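Local coordinates for protein translation factor SUI1 homolog (Pyrococcus horikoshii, PDB 5ZCY) that probably acts in translation initiation as the archaeal counterpart of eukaryotic eIF1, a member of the SUI1 family with likely mRNA-binding activity, at residues V36-E41 with R71-D77; Q21-Y27 with E94-E99. All coordinates share one frame; numbering follows the deposited sequence.

Both contacts belong to one mixed five-stranded sheet, in which the strands run in the order 65-68, 71-75, 36-41, 24-30, 96-98. Contact 1 pairs 36-41 with 71-75 in antiparallel fashion, whereas contact 2 pairs 24-30 with the edge strand 96-98 in the sheet's one parallel pairing. Their centres lie about 13 Å apart. Strands 24-30 and 36-41 follow each other along the chain and sit side by side, and here the contacts touch: T38 CG2 packs on V26 CG1 at 3.5 Å. Contact 2 joins residues near the start of the modelled chain to its C-terminus, with contact 1 formed by residues between them, so one small sheet unites early and late parts of the SUI1 fold.

Contact 1 of 2, residues V36-E41 with R71-D77; sequences VKTIIE and RIELQGD
R71 and I39 meet on the charged face of an antiparallel strand pair, where the arginine, level with E41, leans over I39, which stands opposite E73. From CB, which lies 3.8 Å from I40 O, the chain passes CG, 4.2 Å from E41 OE1, and reaches CD, 3.4 Å from the same oxygen. A turn at chi3 (-50°) then carries the guanidinium over I39, whose CG2 lies against one face, toward its rim, with R71 NE and CZ each 3.7 Å from that methyl. NH2 reaches E73 OE2 at 3.0 Å, close to the guanidinium plane but from above the carboxylate. NH1 faces E41 OE1 in a long salt bridge and finds a stronger partner in E29, while E41 OE1 itself bonds to Y27 OH. The other oxygen of the E73 carboxylate, OE1, takes K37 NZ at 2.9 Å, again from out of its plane, so this carboxylate is gripped by two cations. A leucine in place of R71 would probably cost E73 OE2 and E29 their arginine partner and take away the flat group that lies over I39 CG2.

Beneath these charges, paired backbone bonds join T38 with L74 and I40 with I72. Where strand 71-75 ends, T38 OG1 donates to a lone pair of G76 O at 2.7 Å, tying the following turn back to the sheet. The opposite face is largely apolar beyond T38: I40 CD1 touches I72 CG2 at 4.1 Å, and I40, I72 and L74 pack against helix 50-61. Within the sheet, strand 24-30 flanks 36-41 and strand 65-68 flanks 71-75, placing this pair in the middle.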
ATOM      1  N   VAL A  36       6.059   2.026  13.403  1.00  9.79           N
ATOM      2  CA  VAL A  36       4.829   2.281  12.667  1.00 12.55           C
ATOM      3  C   VAL A  36       4.694   1.305  11.522  1.00 10.88           C
ATOM      4  O   VAL A  36       5.669   0.648  11.154  1.00 10.36           O
ATOM      5  CB  VAL A  36       4.601   3.699  12.211  1.00 13.53           C
ATOM      6  CG1 VAL A  36       4.660   4.697  13.422  1.00 15.69           C
ATOM      7  CG2 VAL A  36       5.579   4.116  11.194  1.00 14.34           C
ATOM      8  N   LYS A  37       3.514   1.262  10.953  1.00 10.14           N
ATOM      9  CA  LYS A  37       3.201   0.428   9.798  1.00  9.67           C
ATOM     10  C   LYS A  37       2.460   1.270   8.772  1.00  8.96           C
ATOM     11  O   LYS A  37       1.684   2.158   9.113  1.00  9.63           O
ATOM     12  CB  LYS A  37       2.480  -0.811  10.101  1.00 12.32           C
ATOM     13  CG  LYS A  37       1.234  -0.652  10.835  1.00 14.83           C
ATOM     14  CD  LYS A  37       0.695  -2.048  11.278  1.00 17.80           C
ATOM     15  CE  LYS A  37      -0.677  -2.003  11.859  1.00 21.03           C
ATOM     16  NZ  LYS A  37      -1.033  -3.424  12.292  1.00 21.43           N
ATOM     17  N   THR A  38       2.676   0.948   7.506  1.00  8.58           N
ATOM     18  CA  THR A  38       2.010   1.588   6.377  1.00  7.70           C
ATOM     19  C   THR A  38       0.864   0.694   5.906  1.00  9.17           C
ATOM     20  O   THR A  38       1.120  -0.514   5.663  1.00 10.64           O
ATOM     21  CB  THR A  38       2.946   1.822   5.246  1.00  8.47           C
ATOM     22  OG1 THR A  38       4.027   2.635   5.640  1.00 10.23           O
ATOM     23  CG2 THR A  38       2.324   2.468   4.001  1.00 10.69           C
ATOM     24  N   ILE A  39      -0.341   1.242   5.804  1.00  8.98           N
ATOM     25  CA  ILE A  39      -1.498   0.524   5.366  1.00  8.66           C
ATOM     26  C   ILE A  39      -1.847   1.026   3.995  1.00  9.47           C
ATOM     27  O   ILE A  39      -1.869   2.219   3.715  1.00  9.89           O
ATOM     28  CB  ILE A  39      -2.726   0.778   6.286  1.00  9.48           C
ATOM     29  CG1 ILE A  39      -2.370   0.601   7.765  1.00 10.08           C
ATOM     30  CG2 ILE A  39      -3.943   0.009   5.830  1.00 10.48           C
ATOM     31  CD1 ILE A  39      -1.857  -0.767   8.075  1.00 12.39           C
ATOM     32  N   ILE A  40      -2.073   0.036   3.090  1.00  8.83           N
ATOM     33  CA  ILE A  40      -2.608   0.378   1.700  1.00  9.49           C
ATOM     34  C   ILE A  40      -4.009  -0.281   1.610  1.00  9.86           C
ATOM     35  O   ILE A  40      -4.129  -1.536   1.704  1.00 10.59           O
ATOM     36  CB  ILE A  40      -1.686  -0.189   0.598  1.00  9.86           C
ATOM     37  CG1 ILE A  40      -0.283   0.344   0.778  1.00 11.31           C
ATOM     38  CG2 ILE A  40      -2.252   0.160  -0.746  1.00 10.83           C
ATOM     39  CD1 ILE A  40       0.733  -0.565   0.098  1.00 17.82           C
ATOM     40  N   GLU A  41      -4.974   0.584   1.457  1.00 10.63           N
ATOM     41  CA  GLU A  41      -6.393   0.147   1.402  1.00 12.89           C
ATOM     42  C   GLU A  41      -6.988   0.644   0.143  1.00 13.55           C
ATOM     43  O   GLU A  41      -6.608   1.623  -0.458  1.00 17.71           O
ATOM     44  CB  GLU A  41      -7.155   0.778   2.618  1.00 17.12           C
ATOM     45  CG  GLU A  41      -8.489   0.338   3.100  1.00 28.29           C
ATOM     46  CD  GLU A  41      -8.696   1.188   4.387  1.00 26.37           C
ATOM     47  OE1 GLU A  41      -8.416   0.696   5.434  1.00 33.74           O
ATOM     48  OE2 GLU A  41      -8.977   2.429   4.276  1.00 40.41           O
ATOM     49  N   ARG A  71      -6.516  -5.416   3.039  1.00 14.12           N
ATOM     50  CA  ARG A  71      -5.521  -4.358   3.132  1.00 13.96           C
ATOM     51  C   ARG A  71      -4.122  -4.941   3.073  1.00 12.28           C
ATOM     52  O   ARG A  71      -3.928  -6.089   3.381  1.00 14.22           O
ATOM     53  CB  ARG A  71      -5.587  -3.630   4.460  1.00 14.89           C
ATOM     54  CG  ARG A  71      -6.970  -3.207   4.936  1.00 18.67           C
ATOM     55  CD  ARG A  71      -6.882  -2.278   6.140  1.00 18.31           C
ATOM     56  NE  ARG A  71      -6.035  -2.716   7.249  1.00 19.30           N
ATOM     57  CZ  ARG A  71      -5.777  -1.978   8.362  1.00 17.46           C
ATOM     58  NH1 ARG A  71      -6.307  -0.764   8.478  1.00 20.78           N
ATOM     59  NH2 ARG A  71      -4.983  -2.439   9.300  1.00 19.14           N
ATOM     60  N   ILE A  72      -3.135  -4.157   2.618  1.00  9.74           N
ATOM     61  CA  ILE A  72      -1.748  -4.534   2.739  1.00  9.96           C
ATOM     62  C   ILE A  72      -1.159  -3.708   3.881  1.00  9.87           C
ATOM     63  O   ILE A  72      -1.403  -2.513   3.980  1.00 10.65           O
ATOM     64  CB  ILE A  72      -0.995  -4.234   1.457  1.00 10.25           C
ATOM     65  CG1 ILE A  72      -1.589  -5.124   0.287  1.00 10.46           C
ATOM     66  CG2 ILE A  72       0.517  -4.407   1.589  1.00  9.37           C
ATOM     67  CD1 ILE A  72      -1.082  -4.820  -1.076  1.00 11.87           C
ATOM     68  N   GLU A  73      -0.401  -4.390   4.733  1.00  9.57           N
ATOM     69  CA  GLU A  73       0.324  -3.775   5.851  1.00  9.78           C
ATOM     70  C   GLU A  73       1.774  -3.962   5.675  1.00 10.86           C
ATOM     71  O   GLU A  73       2.247  -5.099   5.442  1.00 13.43           O
ATOM     72  CB  GLU A  73      -0.143  -4.340   7.210  1.00 12.03           C
ATOM     73  CG  GLU A  73      -1.603  -4.383   7.411  1.00 13.61           C
ATOM     74  CD  GLU A  73      -2.002  -4.679   8.888  1.00 17.18           C
ATOM     75  OE1 GLU A  73      -1.107  -4.791   9.733  1.00 20.84           O
ATOM     76  OE2 GLU A  73      -3.248  -4.830   9.093  1.00 24.89           O
ATOM     77  N   LEU A  74       2.551  -2.908   5.737  1.00  9.76           N
ATOM     78  CA  LEU A  74       4.008  -2.929   5.605  1.00  9.50           C
ATOM     79  C   LEU A  74       4.672  -2.429   6.861  1.00 10.93           C
ATOM     80  O   LEU A  74       4.219  -1.422   7.450  1.00 10.34           O
ATOM     81  CB  LEU A  74       4.530  -2.076   4.451  1.00  9.72           C
ATOM     82  CG  LEU A  74       3.930  -2.418   3.093  1.00 11.39           C
ATOM     83  CD1 LEU A  74       4.355  -1.437   2.052  1.00 13.53           C
ATOM     84  CD2 LEU A  74       4.336  -3.815   2.656  1.00 13.68           C
ATOM     85  N   GLN A  75       5.742  -3.069   7.302  1.00 10.10           N
ATOM     86  CA  GLN A  75       6.530  -2.578   8.438  1.00 11.12           C
ATOM     87  C   GLN A  75       7.252  -1.281   8.065  1.00 10.64           C
ATOM     88  O   GLN A  75       7.920  -1.254   7.026  1.00 12.23           O
ATOM     89  CB  GLN A  75       7.622  -3.620   8.718  1.00 13.02           C
ATOM     90  CG  GLN A  75       8.738  -3.229   9.631  1.00 18.38           C
ATOM     91  CD  GLN A  75       9.863  -4.214   9.688  1.00 18.85           C
ATOM     92  OE1 GLN A  75      10.246  -4.970   8.744  1.00 18.57           O
ATOM     93  NE2 GLN A  75      10.505  -4.187  10.825  1.00 23.09           N
ATOM     94  N   GLY A  76       7.074  -0.261   8.846  1.00  9.56           N
ATOM     95  CA  GLY A  76       7.667   1.046   8.642  1.00  9.94           C
ATOM     96  C   GLY A  76       6.821   2.004   7.912  1.00 10.42           C
ATOM     97  O   GLY A  76       5.748   1.597   7.462  1.00 11.85           O
ATOM     98  N   ASP A  77       7.236   3.242   7.787  1.00  9.45           N
ATOM     99  CA  ASP A  77       6.528   4.308   7.084  1.00  8.49           C
ATOM    100  C   ASP A  77       7.150   4.436   5.701  1.00  9.66           C
ATOM    101  O   ASP A  77       8.345   4.832   5.558  1.00 12.02           O
ATOM    102  CB  ASP A  77       6.686   5.650   7.824  1.00  8.83           C
ATOM    103  CG  ASP A  77       5.944   6.771   7.227  1.00 11.05           C
ATOM    104  OD1 ASP A  77       5.588   6.751   6.016  1.00 10.35           O
ATOM    105  OD2 ASP A  77       5.692   7.758   7.993  1.00 12.71           O
TER

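Contact 2 of 2, residues Q21-Y27 with E94-E99; sequences QQRIKVY and ELIEVE
A parallel strand pairing at the edge of the SUI1 sheet joins 24-27 to 96-98, the last strand of the chain. The backbone ladder starts with I24 N donating to L95 O and continues as I24 O accepts E97 N at 2.8 Å, V26 N donates to E97 O, and V26 O accepts E99 N almost straight on (N-H...O 174°). On one face V26 CG2 and I96 CG2 lie side by side at 4.0 Å; helix 82-88 packs against this face through I82 and L86. K25 and E97 occupy the other face. The lysine chain, bent at chi2 (-60°), swings NZ to E97 OE1 at 2.6 Å, meeting the carboxylate on its anti side. The same NZ donates to a lone pair of Q22 O at 2.8 Å, linking the charge pair to the inverse gamma turn centred on Q22. E99 extends alongside Y27 and sets OE2 3.4 Å from K25 CB, with the carboxylate and the tyrosine ring 25° from coplanar. At the chain end, OXT of E99 forms a salt bridge with R79. With its ammonium shared between a carboxylate and a main-chain carbonyl, K25 is held at two points, and the nearby carboxylate of E99, though not in contact with NZ, would probably add to the negative field that stabilises its positive charge.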
ATOM      1  N   GLN A  21     -13.235   8.269  -6.974  1.00 33.29           N
ATOM      2  CA  GLN A  21     -12.551   8.838  -5.838  1.00 35.73           C
ATOM      3  C   GLN A  21     -11.084   8.372  -5.810  1.00 34.56           C
ATOM      4  O   GLN A  21     -10.675   7.462  -6.544  1.00 32.25           O
ATOM      5  CB  GLN A  21     -13.282   8.485  -4.544  1.00 41.41           C
ATOM      6  CG  GLN A  21     -13.426   7.009  -4.200  1.00 49.13           C
ATOM      7  CD  GLN A  21     -14.489   6.827  -3.125  1.00 56.89           C
ATOM      8  OE1 GLN A  21     -14.295   7.240  -1.971  1.00 63.75           O
ATOM      9  NE2 GLN A  21     -15.640   6.265  -3.507  1.00 55.83           N
ATOM     10  N   GLN A  22     -10.276   9.028  -4.975  1.00 29.87           N
ATOM     11  CA  GLN A  22      -8.898   8.608  -4.715  1.00 25.58           C
ATOM     12  C   GLN A  22      -8.917   7.348  -3.855  1.00 25.93           C
ATOM     13  O   GLN A  22      -8.779   7.350  -2.618  1.00 30.95           O
ATOM     14  CB  GLN A  22      -8.120   9.708  -3.999  1.00 30.07           C
ATOM     15  CG  GLN A  22      -7.489  10.608  -5.016  1.00 30.99           C
ATOM     16  CD  GLN A  22      -6.521  11.511  -4.353  1.00 30.52           C
ATOM     17  OE1 GLN A  22      -6.938  12.277  -3.491  1.00 30.17           O
ATOM     18  NE2 GLN A  22      -5.225  11.412  -4.711  1.00 34.64           N
ATOM     19  N   ARG A  23      -9.225   6.289  -4.543  1.00 26.19           N
ATOM     20  CA  ARG A  23      -9.693   5.114  -3.970  1.00 29.80           C
ATOM     21  C   ARG A  23      -8.494   4.394  -3.332  1.00 19.82           C
ATOM     22  O   ARG A  23      -8.850   3.636  -2.436  1.00 24.67           O
ATOM     23  CB  ARG A  23     -10.450   4.202  -5.001  1.00 31.16           C
ATOM     24  CG  ARG A  23      -9.842   4.063  -6.394  1.00 32.59           C
ATOM     25  CD  ARG A  23     -10.529   3.052  -7.321  1.00 45.85           C
ATOM     26  NE  ARG A  23     -10.319   1.676  -6.866  1.00 51.69           N
ATOM     27  CZ  ARG A  23      -9.147   1.028  -6.833  1.00 48.32           C
ATOM     28  NH1 ARG A  23      -8.028   1.579  -7.263  1.00 60.27           N
ATOM     29  NH2 ARG A  23      -9.092  -0.220  -6.394  1.00 59.07           N
ATOM     30  N   ILE A  24      -7.214   4.523  -3.797  1.00 15.74           N
ATOM     31  CA  ILE A  24      -6.157   3.764  -3.064  1.00 13.55           C
ATOM     32  C   ILE A  24      -5.630   4.688  -1.950  1.00 12.51           C
ATOM     33  O   ILE A  24      -5.022   5.659  -2.276  1.00 15.33           O
ATOM     34  CB  ILE A  24      -5.050   3.261  -3.950  1.00 12.71           C
ATOM     35  CG1 ILE A  24      -5.689   2.277  -4.984  1.00 15.45           C
ATOM     36  CG2 ILE A  24      -3.973   2.559  -3.181  1.00 13.71           C
ATOM     37  CD1 ILE A  24      -4.744   2.000  -6.107  1.00 19.10           C
ATOM     38  N   LYS A  25      -5.878   4.388  -0.689  1.00 11.94           N
ATOM     39  CA  LYS A  25      -5.477   5.160   0.421  1.00 11.88           C
ATOM     40  C   LYS A  25      -4.260   4.537   1.064  1.00 11.89           C
ATOM     41  O   LYS A  25      -4.256   3.353   1.300  1.00 12.78           O
ATOM     42  CB  LYS A  25      -6.564   5.231   1.466  1.00 14.70           C
ATOM     43  CG  LYS A  25      -7.910   5.731   1.033  1.00 18.62           C
ATOM     44  CD  LYS A  25      -7.749   7.096   0.528  1.00 23.79           C
ATOM     45  CE  LYS A  25      -9.112   7.815   0.452  1.00 29.21           C
ATOM     46  NZ  LYS A  25      -9.032   9.008  -0.425  1.00 32.84           N
ATOM     47  N   VAL A  26      -3.307   5.365   1.421  1.00  9.95           N
ATOM     48  CA  VAL A  26      -2.087   4.915   2.065  1.00 10.49           C
ATOM     49  C   VAL A  26      -1.961   5.736   3.341  1.00 11.78           C
ATOM     50  O   VAL A  26      -1.897   6.982   3.264  1.00 13.06           O
ATOM     51  CB  VAL A  26      -0.845   5.044   1.230  1.00 10.71           C
ATOM     52  CG1 VAL A  26       0.399   4.515   1.971  1.00 11.13           C
ATOM     53  CG2 VAL A  26      -0.998   4.386  -0.125  1.00 11.71           C
ATOM     54  N   TYR A  27      -1.837   5.078   4.475  1.00 10.69           N
ATOM     55  CA  TYR A  27      -1.799   5.834   5.749  1.00 10.29           C
ATOM     56  C   TYR A  27      -0.995   5.053   6.756  1.00 12.21           C
ATOM     57  O   TYR A  27      -0.681   3.932   6.502  1.00 11.37           O
ATOM     58  CB  TYR A  27      -3.183   6.095   6.241  1.00 11.47           C
ATOM     59  CG  TYR A  27      -4.116   4.943   6.470  1.00 13.10           C
ATOM     60  CD1 TYR A  27      -4.905   4.462   5.465  1.00 15.51           C
ATOM     61  CD2 TYR A  27      -4.233   4.298   7.722  1.00 15.17           C
ATOM     62  CE1 TYR A  27      -5.807   3.391   5.636  1.00 17.27           C
ATOM     63  CE2 TYR A  27      -5.067   3.228   7.876  1.00 15.78           C
ATOM     64  CZ  TYR A  27      -5.894   2.786   6.865  1.00 18.29           C
ATOM     65  OH  TYR A  27      -6.788   1.753   6.936  1.00 23.22           O
ATOM     66  N   GLU A  94      -2.817   9.007  -9.887  1.00 21.21           N
ATOM     67  CA  GLU A  94      -3.978   9.816  -9.480  1.00 22.60           C
ATOM     68  C   GLU A  94      -5.007   9.164  -8.608  1.00 21.68           C
ATOM     69  O   GLU A  94      -5.848   9.788  -7.963  1.00 20.70           O
ATOM     70  CB  GLU A  94      -4.693  10.374 -10.745  1.00 27.25           C
ATOM     71  CG  GLU A  94      -4.103  11.669 -11.239  1.00 31.16           C
ATOM     72  CD  GLU A  94      -4.844  12.132 -12.478  1.00 35.41           C
ATOM     73  OE1 GLU A  94      -5.891  12.833 -12.337  1.00 35.43           O
ATOM     74  OE2 GLU A  94      -4.349  11.843 -13.596  1.00 37.28           O
ATOM     75  N   LEU A  95      -5.000   7.823  -8.517  1.00 15.66           N
ATOM     76  CA  LEU A  95      -5.901   7.140  -7.673  1.00 16.41           C
ATOM     77  C   LEU A  95      -5.331   6.981  -6.242  1.00 12.29           C
ATOM     78  O   LEU A  95      -6.092   6.579  -5.409  1.00 14.89           O
ATOM     79  CB  LEU A  95      -6.136   5.734  -8.146  1.00 19.35           C
ATOM     80  CG  LEU A  95      -6.856   5.552  -9.472  1.00 21.45           C
ATOM     81  CD1 LEU A  95      -6.779   4.041  -9.752  1.00 23.20           C
ATOM     82  CD2 LEU A  95      -8.286   6.050  -9.374  1.00 23.28           C
ATOM     83  N   ILE A  96      -4.059   7.360  -6.081  1.00 14.48           N
ATOM     84  CA  ILE A  96      -3.365   7.090  -4.782  1.00 13.42           C
ATOM     85  C   ILE A  96      -3.362   8.308  -3.888  1.00 13.63           C
ATOM     86  O   ILE A  96      -2.841   9.343  -4.348  1.00 15.93           O
ATOM     87  CB  ILE A  96      -1.969   6.628  -5.035  1.00 14.42           C
ATOM     88  CG1 ILE A  96      -1.920   5.318  -5.903  1.00 15.10           C
ATOM     89  CG2 ILE A  96      -1.298   6.225  -3.683  1.00 15.62           C
ATOM     90  CD1 ILE A  96      -0.595   5.008  -6.455  1.00 16.97           C
ATOM     91  N   GLU A  97      -3.991   8.227  -2.752  1.00 12.95           N
ATOM     92  CA  GLU A  97      -3.995   9.339  -1.741  1.00 13.30           C
ATOM     93  C   GLU A  97      -3.044   8.891  -0.630  1.00 13.72           C
ATOM     94  O   GLU A  97      -3.390   7.951   0.097  1.00 14.57           O
ATOM     95  CB  GLU A  97      -5.350   9.701  -1.182  1.00 17.25           C
ATOM     96  CG  GLU A  97      -5.122  10.888  -0.125  1.00 21.51           C
ATOM     97  CD  GLU A  97      -6.343  11.378   0.661  1.00 27.06           C
ATOM     98  OE1 GLU A  97      -7.334  10.601   0.832  1.00 27.55           O
ATOM     99  OE2 GLU A  97      -6.218  12.528   1.283  1.00 29.15           O
ATOM    100  N   VAL A  98      -1.972   9.623  -0.440  1.00 13.32           N
ATOM    101  CA  VAL A  98      -1.059   9.359   0.708  1.00 13.82           C
ATOM    102  C   VAL A  98      -1.501  10.300   1.836  1.00 15.42           C
ATOM    103  O   VAL A  98      -1.453  11.505   1.694  1.00 18.93           O
ATOM    104  CB  VAL A  98       0.365   9.539   0.300  1.00 13.52           C
ATOM    105  CG1 VAL A  98       1.302   9.592   1.518  1.00 14.96           C
ATOM    106  CG2 VAL A  98       0.763   8.519  -0.749  1.00 15.06           C
ATOM    107  N   GLU A  99      -1.930   9.745   2.927  1.00 14.04           N
ATOM    108  CA  GLU A  99      -2.523  10.519   4.018  1.00 14.93           C
ATOM    109  C   GLU A  99      -1.536  10.538   5.175  1.00 16.51           C
ATOM    110  O   GLU A  99      -1.760  11.382   6.113  1.00 19.42           O
ATOM    111  CB  GLU A  99      -3.795   9.814   4.582  1.00 20.33           C
ATOM    112  CG  GLU A  99      -4.898   9.391   3.646  1.00 24.31           C
ATOM    113  CD  GLU A  99      -5.956   8.499   4.396  1.00 31.41           C
ATOM    114  OE1 GLU A  99      -6.152   8.545   5.636  1.00 35.01           O
ATOM    115  OE2 GLU A  99      -6.599   7.681   3.769  1.00 36.64           O
ATOM    116  OXT GLU A  99      -0.691   9.646   5.312  1.00 17.24           O
TER